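Local coordinates for DsbA family protein (Salmonella typhimurium, PDB 7JVE), which works as a trimeric thioredoxin-like enzyme of the DsbA family, with both thiol oxidase and disulfide isomerase activity, at residues H178-P182 with T183-A187; D22-G25 with E26-T30. All coordinates share one frame; numbering follows the deposited sequence.

The two contacts are both local, each made within one continuous run of chain, yet they lie on opposite sides of the chain's centre, their own centres about 74 Å apart. Contact 1 is a surface feature: a loop turns into the start of helix 182-193, and polar side-chain atoms bond to the backbone there. No other subunit touches it. Contact 2 is partly buried and sits wholly inside helix 21-34, where backbone bonds of the helix dominate, with one threonine hydroxyl joining in, and the side chains pack against both other subunits of the trimer. They hold no element in common.

Contact 1: H178-P182 with T183-A187; sequences HYLTP and TQLAA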
loop_
_atom_site.group_PDB
_atom_site.type_symbol
_atom_site.label_atom_id
_atom_site.label_comp_id
_atom_site.label_asym_id
_atom_site.label_seq_id
_atom_site.Cartn_x
_atom_site.Cartn_y
_atom_site.Cartn_z
ATOM N N HIS A 178 -3.005 16.636 -37.105
ATOM C CA HIS A 178 -1.732 17.285 -37.400
ATOM C C HIS A 178 -0.656 16.325 -37.905
ATOM O O HIS A 178 0.398 16.784 -38.351
ATOM C CB HIS A 178 -1.223 18.023 -36.151
ATOM C CG HIS A 178 -2.206 19.023 -35.628
ATOM N ND1 HIS A 178 -2.576 20.143 -36.345
ATOM C CD2 HIS A 178 -2.947 19.040 -34.492
ATOM C CE1 HIS A 178 -3.481 20.824 -35.662
ATOM N NE2 HIS A 178 -3.724 20.175 -34.535
ATOM N N TYR A 179 -0.885 15.013 -37.847
ATOM C CA TYR A 179 0.114 14.056 -38.288
ATOM C C TYR A 179 -0.295 13.276 -39.521
ATOM O O TYR A 179 0.571 12.663 -40.155
ATOM C CB TYR A 179 0.440 13.057 -37.168
ATOM C CG TYR A 179 1.182 13.697 -36.027
ATOM C CD1 TYR A 179 0.520 14.511 -35.111
ATOM C CD2 TYR A 179 2.547 13.509 -35.873
ATOM C CE1 TYR A 179 1.193 15.098 -34.082
ATOM C CE2 TYR A 179 3.222 14.095 -34.844
ATOM C CZ TYR A 179 2.539 14.883 -33.950
ATOM O OH TYR A 179 3.223 15.475 -32.924
ATOM N N LEU A 180 -1.575 13.277 -39.871
ATOM C CA LEU A 180 -2.084 12.505 -40.993
ATOM C C LEU A 180 -2.607 13.465 -42.038
ATOM O O LEU A 180 -3.016 14.579 -41.708
ATOM C CB LEU A 180 -3.207 11.575 -40.540
ATOM C CG LEU A 180 -2.847 10.530 -39.479
ATOM C CD1 LEU A 180 -4.117 9.740 -39.093
ATOM C CD2 LEU A 180 -1.709 9.611 -39.938
ATOM N N THR A 181 -2.578 13.051 -43.305
ATOM C CA THR A 181 -3.310 13.803 -44.307
ATOM C C THR A 181 -4.806 13.653 -44.064
ATOM O O THR A 181 -5.255 12.679 -43.448
ATOM C CB THR A 181 -3.020 13.313 -45.721
ATOM O OG1 THR A 181 -3.563 11.993 -45.866
ATOM C CG2 THR A 181 -1.505 13.340 -46.049
ATOM N N PRO A 182 -5.606 14.589 -44.568
ATOM C CA PRO A 182 -7.067 14.429 -44.444
ATOM C C PRO A 182 -7.539 13.081 -44.961
ATOM O O PRO A 182 -8.469 12.489 -44.393
ATOM C CB PRO A 182 -7.624 15.606 -45.274
ATOM C CG PRO A 182 -6.519 16.638 -45.239
ATOM C CD PRO A 182 -5.227 15.825 -45.280
ATOM N N THR A 183 -6.893 12.548 -45.998
ATOM C CA THR A 183 -7.312 11.255 -46.528
ATOM C C THR A 183 -6.983 10.125 -45.553
ATOM O O THR A 183 -7.822 9.258 -45.288
ATOM C CB THR A 183 -6.657 11.022 -47.886
ATOM O OG1 THR A 183 -7.154 12.003 -48.795
ATOM C CG2 THR A 183 -6.980 9.632 -48.415
ATOM N N GLN A 184 -5.763 10.115 -45.013
ATOM C CA GLN A 184 -5.414 9.126 -43.996
ATOM C C GLN A 184 -6.343 9.231 -42.795
ATOM O O GLN A 184 -6.849 8.221 -42.293
ATOM C CB GLN A 184 -3.966 9.313 -43.551
ATOM C CG GLN A 184 -2.942 8.846 -44.559
ATOM C CD GLN A 184 -1.566 9.445 -44.296
ATOM O OE1 GLN A 184 -1.415 10.400 -43.526
ATOM N NE2 GLN A 184 -0.557 8.880 -44.937
ATOM N N LEU A 185 -6.560 10.454 -42.305
ATOM C CA LEU A 185 -7.442 10.644 -41.159
ATOM C C LEU A 185 -8.808 10.042 -41.430
ATOM O O LEU A 185 -9.344 9.291 -40.605
ATOM C CB LEU A 185 -7.571 12.127 -40.842
ATOM C CG LEU A 185 -8.460 12.447 -39.645
ATOM C CD1 LEU A 185 -7.745 12.058 -38.350
ATOM C CD2 LEU A 185 -8.874 13.939 -39.676
ATOM N N ALA A 186 -9.381 10.352 -42.596
ATOM C CA ALA A 186 -10.688 9.808 -42.934
ATOM C C ALA A 186 -10.640 8.289 -42.994
ATOM O O ALA A 186 -11.597 7.617 -42.591
ATOM C CB ALA A 186 -11.192 10.392 -44.259
ATOM N N ALA A 187 -9.536 7.725 -43.493
ATOM C CA ALA A 187 -9.459 6.271 -43.573
ATOM C C ALA A 187 -9.382 5.650 -42.184
ATOM O O ALA A 187 -9.953 4.579 -41.942
ATOM C CB ALA A 187 -8.267 5.840 -44.431
#
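A capping box closes the N-terminal end of helix 182-193, with Thr181 as the N-cap and Gln184 three residues on. Each of the two gives the other's backbone a side-chain partner. Gln184 N donates to Thr181 OG1 at 3.0 Å, almost straight at 174°, and in return Thr181 N donates to Gln184 OE1 at 2.9 Å. That second donor stands above the amide carbonyl plane, 35° out of it. The first turn of a helix has amide N-H groups with no preceding turn to accept them, and threonine suits the cap because its short side chain can fold back to accept from one of them: with OG1 between its own backbone N and carbonyl carbon (chi1 67°), the oxygen faces the helix. Gln184 starts beside its own backbone N and then runs out extended, a length that carries OE1 back past Thr181 OG1 to the cap residue's N-H.

Helical bonding begins at the cap residue itself, where Leu185 N reaches Thr181 O at 2.8 Å. Ala186 N follows with Pro182 O. Pro182 fits the first helical position, since it has no N-H to satisfy and its ring holds phi near the helical value. One residue before the cap, Leu180 adds an apolar flank to the box: its CB and CD2 each lie 3.7 Å from Gln184 OE1, the two side chains crossing at a slant, while its CD1 comes within 4.4 Å of Leu185 CD1. Leu180 is buried, as suits a leucine, against Gln140 and Val141 of helix 128-145, and Gln184 touches Thr144 of the same helix. Just upstream, Tyr179 meets the ring of Trp153 edge-to-face.

Contact 2: D22-G25 with E26-T30; sequences DKVG and EVVAT
Glu26 N, Val27 N, Val28 N and Ala29 N bond in turn to Asp22 O, Lys23 O, Val24 O and Gly25 O, one unbroken run of alpha-helical bonds within helix 21-34. The side chains add contacts along the helix. Val24 and Val28, one turn apart, lie side by side and point the same way, with Val24 CG1 3.9 Å from Val28 CG2. Val27 turns CG1 between its own backbone N and carbonyl carbon (chi1 67°), which lays that methyl 3.2 Å from Val24 O. Glu26 CB sits 3.3 Å from Asp22 O, but its extended chain leads the carboxylate away. The acids stay apart, Asp22 OD1 being 6.3 Å from Glu26 OE2. At the far end Thr30 bonds twice to Glu26 O, through its backbone N and, at 3.0 Å, through OG1; the two donors come from opposite faces of the carbonyl plane.

Buried Val24 and Val28 offer apolar surface to the third subunit, packing on Ile17 of its helix 6-19 and Val28 of its helix 21-34. Ala29 is small where Leu32 of the second subunit's helix 21-34 packs on it; the exposed, charged Asp22 and Glu26 border Tyr31 of that same helix, and Thr30 meets Phe38 of the second subunit's helix 37-64.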
loop_
_atom_site.group_PDB
_atom_site.type_symbol
_atom_site.label_atom_id
_atom_site.label_comp_id
_atom_site.label_asym_id
_atom_site.label_seq_id
_atom_site.Cartn_x
_atom_site.Cartn_y
_atom_site.Cartn_z
ATOM N N ASP A 22 4.606 -34.881 15.788
ATOM C CA ASP A 22 3.790 -33.964 16.599
ATOM C C ASP A 22 4.432 -33.456 17.874
ATOM O O ASP A 22 4.345 -32.255 18.158
ATOM C CB ASP A 22 2.419 -34.584 16.781
ATOM C CG ASP A 22 1.533 -34.240 15.656
ATOM O OD1 ASP A 22 1.700 -33.041 15.266
ATOM O OD2 ASP A 22 0.802 -35.153 15.104
ATOM N N LYS A 23 5.074 -34.302 18.651
ATOM C CA LYS A 23 5.538 -33.765 19.917
ATOM C C LYS A 23 6.620 -32.722 19.700
ATOM O O LYS A 23 6.530 -31.616 20.239
ATOM C CB LYS A 23 5.997 -34.859 20.882
ATOM C CG LYS A 23 4.845 -35.521 21.654
ATOM C CD LYS A 23 5.155 -36.976 22.039
ATOM C CE LYS A 23 4.203 -37.513 23.117
ATOM N NZ LYS A 23 2.902 -38.023 22.547
ATOM N N VAL A 24 7.609 -33.026 18.864
ATOM C CA VAL A 24 8.674 -32.054 18.666
ATOM C C VAL A 24 8.212 -30.932 17.739
ATOM O O VAL A 24 8.637 -29.774 17.892
ATOM C CB VAL A 24 9.956 -32.739 18.160
ATOM C CG1 VAL A 24 10.937 -31.726 17.610
ATOM C CG2 VAL A 24 10.605 -33.531 19.294
ATOM N N GLY A 25 7.324 -31.245 16.794
ATOM C CA GLY A 25 6.744 -30.208 15.960
ATOM C C GLY A 25 5.991 -29.168 16.765
ATOM O O GLY A 25 6.134 -27.966 16.530
ATOM N N GLU A 26 5.189 -29.610 17.740
ATOM C CA GLU A 26 4.440 -28.656 18.552
ATOM C C GLU A 26 5.361 -27.828 19.438
ATOM O O GLU A 26 5.216 -26.603 19.527
ATOM C CB GLU A 26 3.391 -29.364 19.411
ATOM C CG GLU A 26 2.330 -28.384 19.900
ATOM C CD GLU A 26 1.131 -29.044 20.545
ATOM O OE1 GLU A 26 0.093 -28.358 20.691
ATOM O OE2 GLU A 26 1.222 -30.237 20.907
ATOM N N VAL A 27 6.306 -28.477 20.118
ATOM C CA VAL A 27 7.137 -27.735 21.058
ATOM C C VAL A 27 8.007 -26.722 20.311
ATOM O O VAL A 27 8.147 -25.571 20.736
ATOM C CB VAL A 27 7.974 -28.700 21.922
ATOM C CG1 VAL A 27 9.017 -29.428 21.097
ATOM C CG2 VAL A 27 8.583 -27.972 23.078
ATOM N N VAL A 28 8.569 -27.116 19.169
ATOM C CA VAL A 28 9.388 -26.179 18.409
ATOM C C VAL A 28 8.526 -25.089 17.777
ATOM O O VAL A 28 8.926 -23.917 17.731
ATOM C CB VAL A 28 10.220 -26.925 17.353
ATOM C CG1 VAL A 28 10.952 -25.926 16.434
ATOM C CG2 VAL A 28 11.206 -27.874 18.020
ATOM N N ALA A 29 7.342 -25.448 17.265
ATOM C CA ALA A 29 6.458 -24.434 16.694
ATOM C C ALA A 29 6.053 -23.413 17.746
ATOM O O ALA A 29 5.998 -22.207 17.473
ATOM C CB ALA A 29 5.215 -25.080 16.081
ATOM N N THR A 30 5.782 -23.880 18.964
ATOM C CA THR A 30 5.482 -22.966 20.056
ATOM C C THR A 30 6.671 -22.050 20.339
ATOM O O THR A 30 6.511 -20.829 20.466
ATOM C CB THR A 30 5.099 -23.770 21.295
ATOM O OG1 THR A 30 3.831 -24.392 21.066
ATOM C CG2 THR A 30 4.994 -22.868 22.497
#